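Local atomic coordinates of peroxiredoxin PRX1, mitochondrial (Saccharomyces cerevisiae, PDB entry 5YKJ), a protein that reduces peroxides as a mitochondrial 1-Cys peroxiredoxin, probably through an active-site thiol that is restored by the glutathione and thioredoxin systems. Residues 34-39 with 126-131; 64-69 with 93-98. All blocks are in the same frame, centred on the assembly; numbering follows the deposited sequence.

Contact 1 (34-39 with 126-131)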
loop_
_atom_site.group_PDB
_atom_site.type_symbol
_atom_site.label_atom_id
_atom_site.label_comp_id
_atom_site.label_asym_id
_atom_site.label_seq_id
_atom_site.Cartn_x
_atom_site.Cartn_y
_atom_site.Cartn_z
ATOM N N PHE A 34 -1.909 -4.582 -2.365
ATOM C CA PHE A 34 -1.419 -5.652 -1.553
ATOM C C PHE A 34 -1.646 -7.009 -2.229
ATOM O O PHE A 34 -2.616 -7.237 -2.799
ATOM C CB PHE A 34 -2.003 -5.645 -0.132
ATOM C CG PHE A 34 -3.510 -5.576 -0.061
ATOM C CD1 PHE A 34 -4.123 -4.405 -0.027
ATOM C CD2 PHE A 34 -4.272 -6.693 -0.032
ATOM C CE1 PHE A 34 -5.464 -4.324 0.061
ATOM C CE2 PHE A 34 -5.639 -6.625 0.064
ATOM C CZ PHE A 34 -6.224 -5.441 0.088
ATOM N N SER A 35 -0.630 -7.848 -2.105
ATOM C CA SER A 35 -0.537 -9.087 -2.784
ATOM C C SER A 35 -0.594 -10.361 -1.948
ATOM O O SER A 35 -0.139 -10.393 -0.894
ATOM C CB SER A 35 0.771 -9.088 -3.577
ATOM O OG SER A 35 0.927 -7.875 -4.219
ATOM N N HIS A 36 -1.217 -11.371 -2.544
ATOM C CA HIS A 36 -1.383 -12.679 -1.962
ATOM C C HIS A 36 -1.108 -13.780 -2.971
ATOM O O HIS A 36 -1.483 -13.698 -4.045
ATOM C CB HIS A 36 -2.795 -12.814 -1.372
ATOM C CG HIS A 36 -3.091 -11.752 -0.386
ATOM N ND1 HIS A 36 -2.734 -11.840 0.926
ATOM C CD2 HIS A 36 -3.675 -10.551 -0.529
ATOM C CE1 HIS A 36 -3.038 -10.721 1.533
ATOM N NE2 HIS A 36 -3.624 -9.931 0.680
ATOM N N PRO A 37 -0.411 -14.838 -2.530
ATOM C CA PRO A 37 -0.113 -15.941 -3.433
ATOM C C PRO A 37 -1.338 -16.776 -3.866
ATOM O O PRO A 37 -1.342 -17.289 -4.917
ATOM C CB PRO A 37 0.905 -16.799 -2.662
ATOM C CG PRO A 37 1.445 -15.913 -1.621
ATOM C CD PRO A 37 0.352 -14.975 -1.272
ATOM N N ALA A 38 -2.302 -16.908 -2.985
ATOM C CA ALA A 38 -3.462 -17.740 -3.236
ATOM C C ALA A 38 -4.637 -17.352 -2.360
ATOM O O ALA A 38 -4.466 -16.705 -1.401
ATOM C CB ALA A 38 -3.109 -19.170 -2.955
ATOM N N ASP A 39 -5.832 -17.783 -2.727
ATOM C CA ASP A 39 -7.006 -17.546 -1.939
ATOM C C ASP A 39 -7.121 -18.656 -0.896
ATOM O O ASP A 39 -6.501 -19.617 -0.994
ATOM C CB ASP A 39 -8.293 -17.577 -2.807
ATOM C CG ASP A 39 -8.383 -16.446 -3.802
ATOM O OD1 ASP A 39 -7.451 -15.697 -3.874
ATOM O OD2 ASP A 39 -9.372 -16.408 -4.507
ATOM N N THR A 126 6.601 -15.425 -3.433
ATOM C CA THR A 126 7.059 -14.041 -3.513
ATOM C C THR A 126 5.971 -13.023 -3.859
ATOM O O THR A 126 6.220 -11.867 -3.879
ATOM C CB THR A 126 8.242 -13.899 -4.493
ATOM O OG1 THR A 126 7.898 -14.516 -5.708
ATOM C CG2 THR A 126 9.446 -14.600 -3.986
ATOM N N VAL A 127 4.770 -13.515 -4.106
ATOM C CA VAL A 127 3.657 -12.616 -4.459
ATOM C C VAL A 127 3.046 -12.103 -3.169
ATOM O O VAL A 127 2.020 -12.466 -2.767
ATOM C CB VAL A 127 2.643 -13.318 -5.327
ATOM C CG1 VAL A 127 1.560 -12.334 -5.738
ATOM C CG2 VAL A 127 3.342 -13.823 -6.570
ATOM N N ARG A 128 3.824 -11.270 -2.533
ATOM C CA ARG A 128 3.514 -10.784 -1.220
ATOM C C ARG A 128 3.855 -9.330 -0.933
ATOM O O ARG A 128 3.868 -8.937 0.178
ATOM C CB ARG A 128 4.280 -11.637 -0.191
ATOM C CG ARG A 128 3.605 -12.917 0.224
ATOM C CD ARG A 128 2.343 -12.649 1.015
ATOM N NE ARG A 128 2.615 -12.246 2.382
ATOM C CZ ARG A 128 1.698 -11.857 3.253
ATOM N NH1 ARG A 128 0.443 -11.831 2.925
ATOM N NH2 ARG A 128 2.036 -11.516 4.467
ATOM N N SER A 129 4.155 -8.598 -1.969
ATOM C CA SER A 129 4.502 -7.214 -1.781
ATOM C C SER A 129 3.316 -6.300 -1.594
ATOM O O SER A 129 2.285 -6.552 -2.046
ATOM C CB SER A 129 5.385 -6.705 -2.924
ATOM O OG SER A 129 6.541 -7.459 -3.040
ATOM N N VAL A 130 3.574 -5.228 -0.875
ATOM C CA VAL A 130 2.615 -4.171 -0.672
ATOM C C VAL A 130 3.252 -2.898 -1.240
ATOM O O VAL A 130 4.318 -2.589 -0.926
ATOM C CB VAL A 130 2.232 -3.929 0.811
ATOM C CG1 VAL A 130 1.248 -2.764 0.950
ATOM C CG2 VAL A 130 1.557 -5.153 1.372
ATOM N N PHE A 131 2.526 -2.236 -2.115
ATOM C CA PHE A 131 3.001 -1.018 -2.715
ATOM C C PHE A 131 2.101 0.169 -2.331
ATOM O O PHE A 131 0.946 0.086 -2.516
ATOM C CB PHE A 131 2.978 -1.143 -4.268
ATOM C CG PHE A 131 3.718 -2.339 -4.830
ATOM C CD1 PHE A 131 3.133 -3.591 -4.915
ATOM C CD2 PHE A 131 5.009 -2.208 -5.308
ATOM C CE1 PHE A 131 3.808 -4.654 -5.420
ATOM C CE2 PHE A 131 5.672 -3.312 -5.823
ATOM C CZ PHE A 131 5.051 -4.488 -5.893
#
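The His36 ring and the Arg128 guanidinium meet at the guanidinium's edge, ND1 of His36 lying near its plane, 3.8 Å from NH1 of Arg128, with the two planes turned 58° apart. At its own edge the imidazole meets Phe34, whose CE2 lies in its plane, and the Phe34 ring in turn stacks with Phe51 of helix 46-53. Bends at chi2 and chi3 fold the Arg128 chain back, so that its CD packs 3.8 Å from CD of Pro37 while NH1 forms a salt bridge with Glu47 and NE bonds Tyr145 O. Farther along the strands, Phe34 and Val130 face each other as a non-hydrogen-bonded antiparallel pair, Phe34 CB 3.9 Å from Val130 CG2. Ser35 grips the Ser129 carbonyl twice: its OG donates over 2.9 Å to Ser129 O, tilted 17° from the carbonyl plane, and its N adds a weak bond to the same oxygen. With OG placed beside its own backbone N (chi1 -44°), both donors reach one acceptor. Replacing Arg128 by alanine removes the guanidinium, and Glu47 and the Tyr145 carbonyl would probably lose their partner while Pro37 CD loses its packing. Pro37 opens the PXXXTXXC signature that ends at Cys44, and Arg151 NH2 bonds both Ser35 O and Arg128 O. Glu47 and Tyr145 thus fix the guanidinium beside His36, where the family keeps its active-site arginine, consistent with a part in the peroxidatic pocket.

Contact 2 (64-69 with 93-98)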
loop_
_atom_site.group_PDB
_atom_site.type_symbol
_atom_site.label_atom_id
_atom_site.label_comp_id
_atom_site.label_asym_id
_atom_site.label_seq_id
_atom_site.Cartn_x
_atom_site.Cartn_y
_atom_site.Cartn_z
ATOM N N LYS A 64 -7.294 4.431 -1.636
ATOM C CA LYS A 64 -8.062 3.337 -2.152
ATOM C C LYS A 64 -7.227 2.054 -2.038
ATOM O O LYS A 64 -6.090 2.040 -2.351
ATOM C CB LYS A 64 -8.386 3.543 -3.603
ATOM C CG LYS A 64 -9.389 4.634 -3.830
ATOM C CD LYS A 64 -9.937 4.702 -5.226
ATOM C CE LYS A 64 -10.865 5.879 -5.287
ATOM N NZ LYS A 64 -10.651 6.768 -6.422
ATOM N N LEU A 65 -7.873 1.009 -1.555
ATOM C CA LEU A 65 -7.284 -0.283 -1.385
ATOM C C LEU A 65 -7.588 -1.149 -2.591
ATOM O O LEU A 65 -8.549 -0.996 -3.249
ATOM C CB LEU A 65 -7.812 -0.961 -0.108
ATOM C CG LEU A 65 -7.585 -0.237 1.194
ATOM C CD1 LEU A 65 -8.452 -0.776 2.298
ATOM C CD2 LEU A 65 -6.158 -0.435 1.605
ATOM N N ILE A 66 -6.658 -2.036 -2.867
ATOM C CA ILE A 66 -6.816 -3.019 -3.921
ATOM C C ILE A 66 -5.932 -4.241 -3.641
ATOM O O ILE A 66 -4.805 -4.128 -3.406
ATOM C CB ILE A 66 -6.616 -2.447 -5.321
ATOM C CG1 ILE A 66 -6.957 -3.476 -6.350
ATOM C CG2 ILE A 66 -5.220 -1.906 -5.494
ATOM C CD1 ILE A 66 -7.317 -2.865 -7.679
ATOM N N GLY A 67 -6.566 -5.368 -3.679
ATOM C CA GLY A 67 -5.912 -6.571 -3.395
ATOM C C GLY A 67 -5.507 -7.409 -4.659
ATOM O O GLY A 67 -6.123 -7.213 -5.668
ATOM N N LEU A 68 -4.429 -8.218 -4.750
ATOM C CA LEU A 68 -4.120 -9.025 -5.847
ATOM C C LEU A 68 -3.873 -10.370 -5.221
ATOM O O LEU A 68 -3.222 -10.536 -4.294
ATOM C CB LEU A 68 -2.834 -8.510 -6.522
ATOM C CG LEU A 68 -2.265 -9.304 -7.681
ATOM C CD1 LEU A 68 -1.289 -8.454 -8.439
ATOM C CD2 LEU A 68 -1.512 -10.510 -7.160
ATOM N N SER A 69 -4.414 -11.375 -5.905
ATOM C CA SER A 69 -4.238 -12.762 -5.549
ATOM C C SER A 69 -4.218 -13.593 -6.847
ATOM O O SER A 69 -4.978 -13.318 -7.711
ATOM C CB SER A 69 -5.301 -13.265 -4.614
ATOM O OG SER A 69 -5.028 -14.562 -4.294
ATOM N N GLY A 93 -15.281 -3.508 0.509
ATOM C CA GLY A 93 -15.398 -2.379 -0.367
ATOM C C GLY A 93 -14.338 -2.057 -1.397
ATOM O O GLY A 93 -14.335 -0.993 -1.932
ATOM N N PHE A 94 -13.446 -2.974 -1.618
ATOM C CA PHE A 94 -12.397 -2.801 -2.570
ATOM C C PHE A 94 -12.305 -4.071 -3.386
ATOM O O PHE A 94 -12.742 -5.075 -3.039
ATOM C CB PHE A 94 -11.063 -2.483 -1.871
ATOM C CG PHE A 94 -10.725 -3.413 -0.746
ATOM C CD1 PHE A 94 -10.219 -4.649 -1.012
ATOM C CD2 PHE A 94 -10.878 -3.050 0.566
ATOM C CE1 PHE A 94 -9.917 -5.514 0.001
ATOM C CE2 PHE A 94 -10.523 -3.900 1.578
ATOM C CZ PHE A 94 -10.073 -5.141 1.298
ATOM N N PRO A 95 -11.697 -3.894 -4.549
ATOM C CA PRO A 95 -11.524 -5.019 -5.433
ATOM C C PRO A 95 -10.373 -5.941 -5.079
ATOM O O PRO A 95 -9.464 -5.539 -4.458
ATOM C CB PRO A 95 -11.148 -4.386 -6.776
ATOM C CG PRO A 95 -11.117 -2.932 -6.585
ATOM C CD PRO A 95 -11.121 -2.676 -5.141
ATOM N N ILE A 96 -10.504 -7.159 -5.541
ATOM C CA ILE A 96 -9.445 -8.116 -5.495
ATOM C C ILE A 96 -9.250 -8.521 -6.971
ATOM O O ILE A 96 -10.157 -8.923 -7.591
ATOM C CB ILE A 96 -9.711 -9.360 -4.640
ATOM C CG1 ILE A 96 -10.154 -8.938 -3.238
ATOM C CG2 ILE A 96 -8.445 -10.185 -4.537
ATOM C CD1 ILE A 96 -10.289 -10.062 -2.276
ATOM N N ILE A 97 -8.026 -8.355 -7.470
ATOM C CA ILE A 97 -7.704 -8.663 -8.831
ATOM C C ILE A 97 -7.548 -10.172 -9.081
ATOM O O ILE A 97 -6.867 -10.820 -8.398
ATOM C CB ILE A 97 -6.370 -7.967 -9.219
ATOM C CG1 ILE A 97 -6.479 -6.438 -9.118
ATOM C CG2 ILE A 97 -5.863 -8.445 -10.574
ATOM C CD1 ILE A 97 -5.142 -5.745 -8.882
ATOM N N GLY A 98 -8.219 -10.664 -10.110
ATOM C CA GLY A 98 -8.090 -12.051 -10.466
ATOM C C GLY A 98 -6.928 -12.239 -11.425
ATOM O O GLY A 98 -7.051 -12.134 -12.583
#
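A beta-alpha-beta crossover of the thioredoxin fold brings Gly67 and Ile96 side by side: strand 63-69 leads through helix 73-87 into strand 96-98, which lies parallel to it at the margin of the mixed sheet. Two nearly straight backbone bonds tie the strands. Gly67 N donates to Pro95 O over 3.0 Å, and Gly67 O accepts from Ile97 N at 2.9 Å. The same Gly67 oxygen also takes a CA-H...O contact from Ile96, so one carbonyl serves two neighbouring residues.

Side chains divide between the faces of the sheet. On the face of Leu68 and Ile97, two delta methyls meet, Ile66 CD1 lying 3.8 Å from Ile97 CD1. CG of Pro95 packs against the same Ile66 methyl, and Leu33 of strand 30-36 lies against both isoleucines. The Ile66 chain reaches this spot because its CG1 is anti to the backbone N (chi1 -173°). Toward the other face, before strand 96-98 begins, Phe94 lays its ring beside Leu65, whose CD1 sits 3.7 Å from Phe94 CD2. Val48 and Phe51 of helix 46-53 cover that aromatic ring as well, which joins the crossover to the helix that follows Cys44. At the far end the strands diverge, and His76 NE2 bonds Ile97 O and, weakly, Ser69 O, which lies 3.2 Å from that Ile97 oxygen.

Contacts 1 and 2 illustrate how neighbouring strands of one sheet share their environment: strand 30-36 pairs with 129-133 in contact 1 and with 63-69 on its other side, whose outer edge forms contact 2. Their centres lie 11 Å apart. Between them His36 N bonds Leu68 O at 2.8 Å, and the Phe34 ring brings CE2 within 3.5 Å of Gly67 CA, where a side chain is lacking. Beyond the strand, Asp39 OD1 bonds Ser69 OG at 2.7 Å, and Asp39 OD2 bonds His76 ND1, so that His76 links the two contacts. These bonds lie just before Cys44 in the chain, found here as S-hydroxycysteine, and are consistent with fixing the approach to it.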